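PDB 5ZB2: DNA repair protein RAD7 from Saccharomyces cerevisiae, which acts in the global genome repair complex, promoting nucleotide excision repair of non-transcribed DNA, and is seen here as its Elc1-binding leucine-rich-repeat part. Local coordinates for residues F208-I213 / L238-L243; L268-L273 / L296-F301. All blocks are in the same frame, centred on the assembly; numbering follows the deposited sequence. Where two conformers were deposited one is given.

Contact 1 of 2, residues F208-I213 / L238-L243. With GOL (glycerol), chain G.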
loop_
_atom_site.group_PDB
_atom_site.type_symbol
_atom_site.label_atom_id
_atom_site.label_comp_id
_atom_site.label_asym_id
_atom_site.label_seq_id
_atom_site.Cartn_x
_atom_site.Cartn_y
_atom_site.Cartn_z
ATOM N N PHE A 208 3.597 35.518 -13.495
ATOM C CA PHE A 208 3.728 34.358 -14.371
ATOM C C PHE A 208 5.048 34.426 -15.127
ATOM O O PHE A 208 5.405 35.470 -15.680
ATOM C CB PHE A 208 2.555 34.294 -15.353
ATOM C CG PHE A 208 2.393 32.952 -16.007
ATOM C CD1 PHE A 208 3.120 32.624 -17.138
ATOM C CD2 PHE A 208 1.520 32.014 -15.481
ATOM C CE1 PHE A 208 2.977 31.380 -17.734
ATOM C CE2 PHE A 208 1.373 30.775 -16.070
ATOM C CZ PHE A 208 2.103 30.456 -17.199
ATOM N N HIS A 209 5.777 33.306 -15.158
ATOM C CA HIS A 209 7.119 33.327 -15.726
ATOM C C HIS A 209 7.474 32.165 -16.647
ATOM O O HIS A 209 8.500 32.265 -17.330
ATOM C CB HIS A 209 8.163 33.394 -14.599
ATOM C CG HIS A 209 8.066 32.279 -13.602
ATOM N ND1 HIS A 209 8.487 30.995 -13.876
ATOM C CD2 HIS A 209 7.617 32.262 -12.325
ATOM C CE1 HIS A 209 8.292 30.234 -12.814
ATOM N NE2 HIS A 209 7.764 30.977 -11.859
ATOM N N SER A 210 6.689 31.088 -16.716
ATOM C CA SER A 210 7.064 29.914 -17.505
ATOM C C SER A 210 5.848 29.343 -18.220
ATOM O O SER A 210 4.901 28.884 -17.572
ATOM C CB SER A 210 7.706 28.839 -16.622
ATOM O OG SER A 210 9.006 29.221 -16.212
ATOM N N LEU A 211 5.893 29.347 -19.551
ATOM C CA LEU A 211 4.848 28.778 -20.390
ATOM C C LEU A 211 5.475 27.787 -21.352
ATOM O O LEU A 211 6.424 28.129 -22.067
ATOM C CB LEU A 211 4.107 29.858 -21.188
ATOM C CG LEU A 211 3.082 29.303 -22.186
ATOM C CD1 LEU A 211 1.911 28.700 -21.442
ATOM C CD2 LEU A 211 2.619 30.372 -23.151
ATOM N N CYS A 212 4.945 26.564 -21.371
ATOM C CA CYS A 212 5.418 25.508 -22.260
ATOM C C CYS A 212 4.223 24.892 -22.971
ATOM O O CYS A 212 3.281 24.432 -22.318
ATOM C CB CYS A 212 6.188 24.432 -21.488
ATOM S SG CYS A 212 7.634 25.040 -20.592
ATOM N N ILE A 213 4.262 24.887 -24.302
ATOM C CA ILE A 213 3.232 24.251 -25.122
ATOM C C ILE A 213 3.946 23.485 -26.226
ATOM O O ILE A 213 4.721 24.076 -26.985
ATOM C CB ILE A 213 2.241 25.261 -25.731
ATOM C CG1 ILE A 213 1.552 26.076 -24.631
ATOM C CG2 ILE A 213 1.211 24.528 -26.587
ATOM C CD1 ILE A 213 0.614 27.175 -25.147
ATOM N N LEU A 238 7.786 37.088 -18.190
ATOM C CA LEU A 238 8.069 35.784 -18.774
ATOM C C LEU A 238 9.569 35.502 -18.757
ATOM O O LEU A 238 10.357 36.265 -19.327
ATOM C CB LEU A 238 7.527 35.741 -20.199
ATOM C CG LEU A 238 7.384 34.386 -20.883
ATOM C CD1 LEU A 238 6.550 33.423 -20.048
ATOM C CD2 LEU A 238 6.749 34.586 -22.249
ATOM N N ARG A 239 9.963 34.402 -18.109
ATOM C CA ARG A 239 11.352 33.957 -18.109
ATOM C C ARG A 239 11.582 32.688 -18.920
ATOM O O ARG A 239 12.736 32.376 -19.237
ATOM C CB ARG A 239 11.841 33.727 -16.670
ATOM C CG ARG A 239 11.662 34.933 -15.752
ATOM C CD ARG A 239 12.466 34.788 -14.463
ATOM N NE ARG A 239 12.144 33.560 -13.736
ATOM C CZ ARG A 239 11.298 33.475 -12.711
ATOM N NH1 ARG A 239 10.665 34.548 -12.259
ATOM N NH2 ARG A 239 11.087 32.301 -12.128
ATOM N N LYS A 240 10.528 31.952 -19.267
ATOM C CA LYS A 240 10.656 30.717 -20.036
ATOM C C LYS A 240 9.497 30.629 -21.014
ATOM O O LYS A 240 8.338 30.550 -20.595
ATOM C CB LYS A 240 10.671 29.495 -19.108
ATOM C CG LYS A 240 10.721 28.149 -19.822
ATOM C CD LYS A 240 10.768 27.001 -18.821
ATOM C CE LYS A 240 11.030 25.666 -19.491
ATOM N NZ LYS A 240 11.176 24.570 -18.493
ATOM N N LEU A 241 9.807 30.634 -22.309
ATOM C CA LEU A 241 8.803 30.469 -23.355
ATOM C C LEU A 241 9.205 29.311 -24.255
ATOM O O LEU A 241 10.261 29.356 -24.896
ATOM C CB LEU A 241 8.643 31.753 -24.173
ATOM C CG LEU A 241 7.607 31.689 -25.297
ATOM C CD1 LEU A 241 6.217 31.454 -24.733
ATOM C CD2 LEU A 241 7.643 32.958 -26.138
ATOM N N VAL A 242 8.357 28.286 -24.316
ATOM C CA VAL A 242 8.611 27.089 -25.112
ATOM C C VAL A 242 7.368 26.807 -25.945
ATOM O O VAL A 242 6.304 26.500 -25.395
ATOM C CB VAL A 242 8.966 25.878 -24.231
ATOM C CG1 VAL A 242 9.049 24.590 -25.064
ATOM C CG2 VAL A 242 10.292 26.113 -23.509
ATOM N N LEU A 243 7.501 26.912 -27.267
ATOM C CA LEU A 243 6.420 26.617 -28.209
ATOM C C LEU A 243 7.009 25.727 -29.302
ATOM O O LEU A 243 7.555 26.228 -30.289
ATOM C CB LEU A 243 5.822 27.892 -28.790
ATOM C CG LEU A 243 5.229 28.899 -27.802
ATOM C CD1 LEU A 243 4.920 30.218 -28.506
ATOM C CD2 LEU A 243 3.978 28.329 -27.144
HETATM C C1 GOL G . 12.202 29.530 -13.773
HETATM O O1 GOL G . 13.152 30.541 -14.032
HETATM C C2 GOL G . 12.317 28.438 -14.834
HETATM O O2 GOL G . 11.055 27.870 -15.112
HETATM C C3 GOL G . 12.921 29.018 -16.109
HETATM O O3 GOL G . 14.330 28.985 -16.042
#

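Contact 2 of 2, residues L268-L273 / L296-F301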
loop_
_atom_site.group_PDB
_atom_site.type_symbol
_atom_site.label_atom_id
_atom_site.label_comp_id
_atom_site.label_asym_id
_atom_site.label_seq_id
_atom_site.Cartn_x
_atom_site.Cartn_y
_atom_site.Cartn_z
ATOM N N LEU A 268 13.978 36.881 -20.233
ATOM C CA LEU A 268 13.913 35.510 -20.726
ATOM C C LEU A 268 15.226 34.780 -20.481
ATOM O O LEU A 268 16.304 35.260 -20.844
ATOM C CB LEU A 268 13.577 35.490 -22.216
ATOM C CG LEU A 268 12.128 35.791 -22.610
ATOM C CD1 LEU A 268 12.014 35.795 -24.124
ATOM C CD2 LEU A 268 11.162 34.778 -22.004
ATOM N N GLU A 269 15.126 33.608 -19.856
ATOM C CA GLU A 269 16.265 32.729 -19.664
ATOM C C GLU A 269 16.222 31.505 -20.562
ATOM O O GLU A 269 17.277 30.935 -20.852
ATOM C CB GLU A 269 16.342 32.280 -18.198
ATOM C CG GLU A 269 16.117 33.421 -17.207
ATOM C CD GLU A 269 16.132 32.968 -15.762
ATOM O OE1 GLU A 269 16.559 33.762 -14.901
ATOM O OE2 GLU A 269 15.715 31.824 -15.486
ATOM N N VAL A 270 15.037 31.112 -21.025
ATOM C CA VAL A 270 14.861 29.945 -21.883
ATOM C C VAL A 270 13.877 30.308 -22.985
ATOM O O VAL A 270 12.791 30.826 -22.708
ATOM C CB VAL A 270 14.351 28.728 -21.088
ATOM C CG1 VAL A 270 14.107 27.537 -22.018
ATOM C CG2 VAL A 270 15.333 28.363 -19.983
ATOM N N LEU A 271 14.247 30.021 -24.231
ATOM C CA LEU A 271 13.404 30.323 -25.382
ATOM C C LEU A 271 13.520 29.188 -26.382
ATOM O O LEU A 271 14.627 28.855 -26.816
ATOM C CB LEU A 271 13.804 31.650 -26.035
ATOM C CG LEU A 271 13.001 31.998 -27.293
ATOM C CD1 LEU A 271 11.549 32.295 -26.931
ATOM C CD2 LEU A 271 13.624 33.165 -28.044
ATOM N N SER A 272 12.383 28.610 -26.767
ATOM C CA SER A 272 12.370 27.519 -27.733
ATOM C C SER A 272 11.175 27.661 -28.663
ATOM O O SER A 272 10.036 27.777 -28.201
ATOM C CB SER A 272 12.325 26.158 -27.026
ATOM O OG SER A 272 12.170 25.102 -27.963
ATOM N N LEU A 273 11.435 27.614 -29.971
ATOM C CA LEU A 273 10.397 27.773 -30.987
ATOM C C LEU A 273 10.576 26.713 -32.076
ATOM O O LEU A 273 10.655 27.002 -33.263
ATOM C CB LEU A 273 10.437 29.175 -31.592
ATOM C CG LEU A 273 10.332 30.363 -30.636
ATOM C CD1 LEU A 273 10.526 31.663 -31.401
ATOM C CD2 LEU A 273 8.992 30.358 -29.924
ATOM N N LEU A 296 19.632 35.071 -21.294
ATOM C CA LEU A 296 19.236 33.878 -22.031
ATOM C C LEU A 296 20.264 32.771 -21.821
ATOM O O LEU A 296 21.427 32.904 -22.213
ATOM C CB LEU A 296 19.077 34.203 -23.512
ATOM C CG LEU A 296 18.413 33.125 -24.374
ATOM C CD1 LEU A 296 16.983 32.864 -23.929
ATOM C CD2 LEU A 296 18.450 33.523 -25.843
ATOM N N ILE A 297 19.828 31.681 -21.198
ATOM C CA ILE A 297 20.694 30.554 -20.885
ATOM C C ILE A 297 20.562 29.445 -21.919
ATOM O O ILE A 297 21.546 28.789 -22.262
ATOM C CB ILE A 297 20.373 30.033 -19.465
ATOM C CG1 ILE A 297 20.665 31.110 -18.416
ATOM C CG2 ILE A 297 21.139 28.752 -19.151
ATOM C CD1 ILE A 297 22.115 31.560 -18.354
ATOM N N GLU A 298 19.350 29.233 -22.425
ATOM C CA GLU A 298 19.065 28.149 -23.348
ATOM C C GLU A 298 18.194 28.676 -24.473
ATOM O O GLU A 298 17.229 29.409 -24.229
ATOM C CB GLU A 298 18.361 26.995 -22.625
ATOM C CG GLU A 298 18.171 25.742 -23.457
ATOM C CD GLU A 298 17.425 24.662 -22.696
ATOM O OE1 GLU A 298 16.405 24.161 -23.213
ATOM O OE2 GLU A 298 17.854 24.328 -21.571
ATOM N N CYS A 299 18.537 28.305 -25.705
ATOM C CA CYS A 299 17.780 28.740 -26.870
ATOM C C CYS A 299 17.810 27.647 -27.928
ATOM O O CYS A 299 18.877 27.101 -28.221
ATOM C CB CYS A 299 18.349 30.041 -27.439
ATOM S SG CYS A 299 17.418 30.681 -28.842
ATOM N N SER A 300 16.646 27.340 -28.502
ATOM C CA SER A 300 16.540 26.330 -29.548
ATOM C C SER A 300 15.664 26.832 -30.686
ATOM O O SER A 300 14.563 27.341 -30.452
ATOM C CB SER A 300 15.966 25.019 -29.009
ATOM O OG SER A 300 15.766 24.092 -30.068
ATOM N N PHE A 301 16.159 26.675 -31.913
ATOM C CA PHE A 301 15.396 26.936 -33.127
ATOM C C PHE A 301 15.304 25.683 -33.994
ATOM O O PHE A 301 15.187 25.773 -35.217
ATOM C CB PHE A 301 16.015 28.085 -33.923
ATOM C CG PHE A 301 16.090 29.383 -33.170
ATOM C CD1 PHE A 301 14.940 30.004 -32.717
ATOM C CD2 PHE A 301 17.312 29.991 -32.933
ATOM C CE1 PHE A 301 15.008 31.204 -32.027
ATOM C CE2 PHE A 301 17.387 31.193 -32.246
ATOM C CZ PHE A 301 16.235 31.798 -31.793
#

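Contact 1 of 2, residues F208-I213 / L238-L243
The guanidinium of Arg239 lies flat on the imidazole of His209, the two planes 20° apart and their centres 3.9 Å from each other. NH2 sits over the middle of the ring, whereas the ring in turn covers the guanidinium off-centre, with CG toward its rim. At the imidazole edge, in plane, ND1 shares a hydrogen bond of 3.0 Å with Ser210 OG, which helps fix the ring's rotation; a glycerol, probably from the crystallisation liquor, reaches the guanidinium edge, where its O1 accepts from Arg239 NE. This stack sits at the start of two adjacent parallel strands of a leucine-rich repeat solenoid, 210-214 and 240-244. His209 CG stands between the backbone N and the carbonyl carbon (chi1 57°), and Arg239 bends at chi3 (-56°) to lay its end over the ring. An alanine in place of His209 would leave the guanidinium without its stacking partner and would probably let it swing away from the glycerol. His209 O is gripped twice: Arg239 N, at 2.7 Å, uses a lone pair in the carbonyl plane, and Lys240 N approaches close to the line of the carbonyl bond. Further on, Leu211 N donates to Lys240 O, Leu211 O accepts from Val242 N, and Ile213 N donates to Val242 O. Leu211, Ile213, Leu241 and Leu243 fill the inward face as pairs running side by side, with Leu211 and Leu238 also meeting Leu230 and Leu231 of helix 224-234. Ser210, Cys212, Lys240 and Val242 line the other face. There the extended lysine chain stands out from the sheet, its CE passing close to Cys212 SG in one of the two cysteine conformers, while Ser210 OG shares a 2.7 Å hydrogen bond with glycerol O2.

Contact 2 of 2, residues L268-L273 / L296-F301
Glu269 O receives two backbone hydrogen bonds, from Ile297 N at 2.7 Å and from Glu298 N at 3.1 Å. Ile297 N approaches from the side of the carbonyl, tilted 21° from its plane, and Glu298 N nearly in line with the C=O bond, so one carbonyl ties down the turn that leads into the next strand. Three further bonds follow: Leu271 N to Glu298 O, Ser300 N to Leu271 O at 3.0 Å, and Leu273 N to Ser300 O, the longest at 3.2 Å. CA-H...O contacts run between them, as from Cys299 CA to Leu271 O at 3.2 Å. The strands, 270-272 and 298-300, run parallel at 6° and belong to successive turns of the leucine-rich repeat solenoid, joined through helix 281-290. On one face stand Val270, Ser272, Glu298 and Ser300. Ser272 OG approaches Ser300 CB at 3.9 Å, but each hydroxyl finds its polar partner outside the strand pair, Ser272 with Asn244 OD1 and Ser300 with Glu274 OE2. Val270 CG2 lies alongside Glu298 CB. Leu271 and Cys299 occupy the face turned toward the helices, where Cys299 packs on Leu315 of helix 309-320. Leu296, just ahead of its strand, brings CD1 back across: with CG anti to the backbone N (chi1 -169°), this methyl tucks against Glu269 O at 3.6 Å and touches Leu271 CB at 4.0 Å. Beyond the strand end, the Phe301 ring packs on Ile312 and Leu315.

In the fold
Contacts 1 and 2 follow one another along the chain, and their centres lie about 10 Å apart. Strands 240-244 and 270-272 are neighbours, so the second strand of contact 1 pairs directly with the first of contact 2: probable hydrogen bonds join Arg239 O to Glu269 N and Leu243 N to Ser272 O, both 2.8 Å. Just ahead of these bonds, Leu268 CD2 packs 3.2 Å from Leu238 O. The glycerol bridges the two contacts, since it is bonded to Ser210 and Arg239 of contact 1 and, through O3, to Glu269 OE2 of contact 2. Together the four strands form consecutive rungs of the solenoid, and no other protein chain touches either contact.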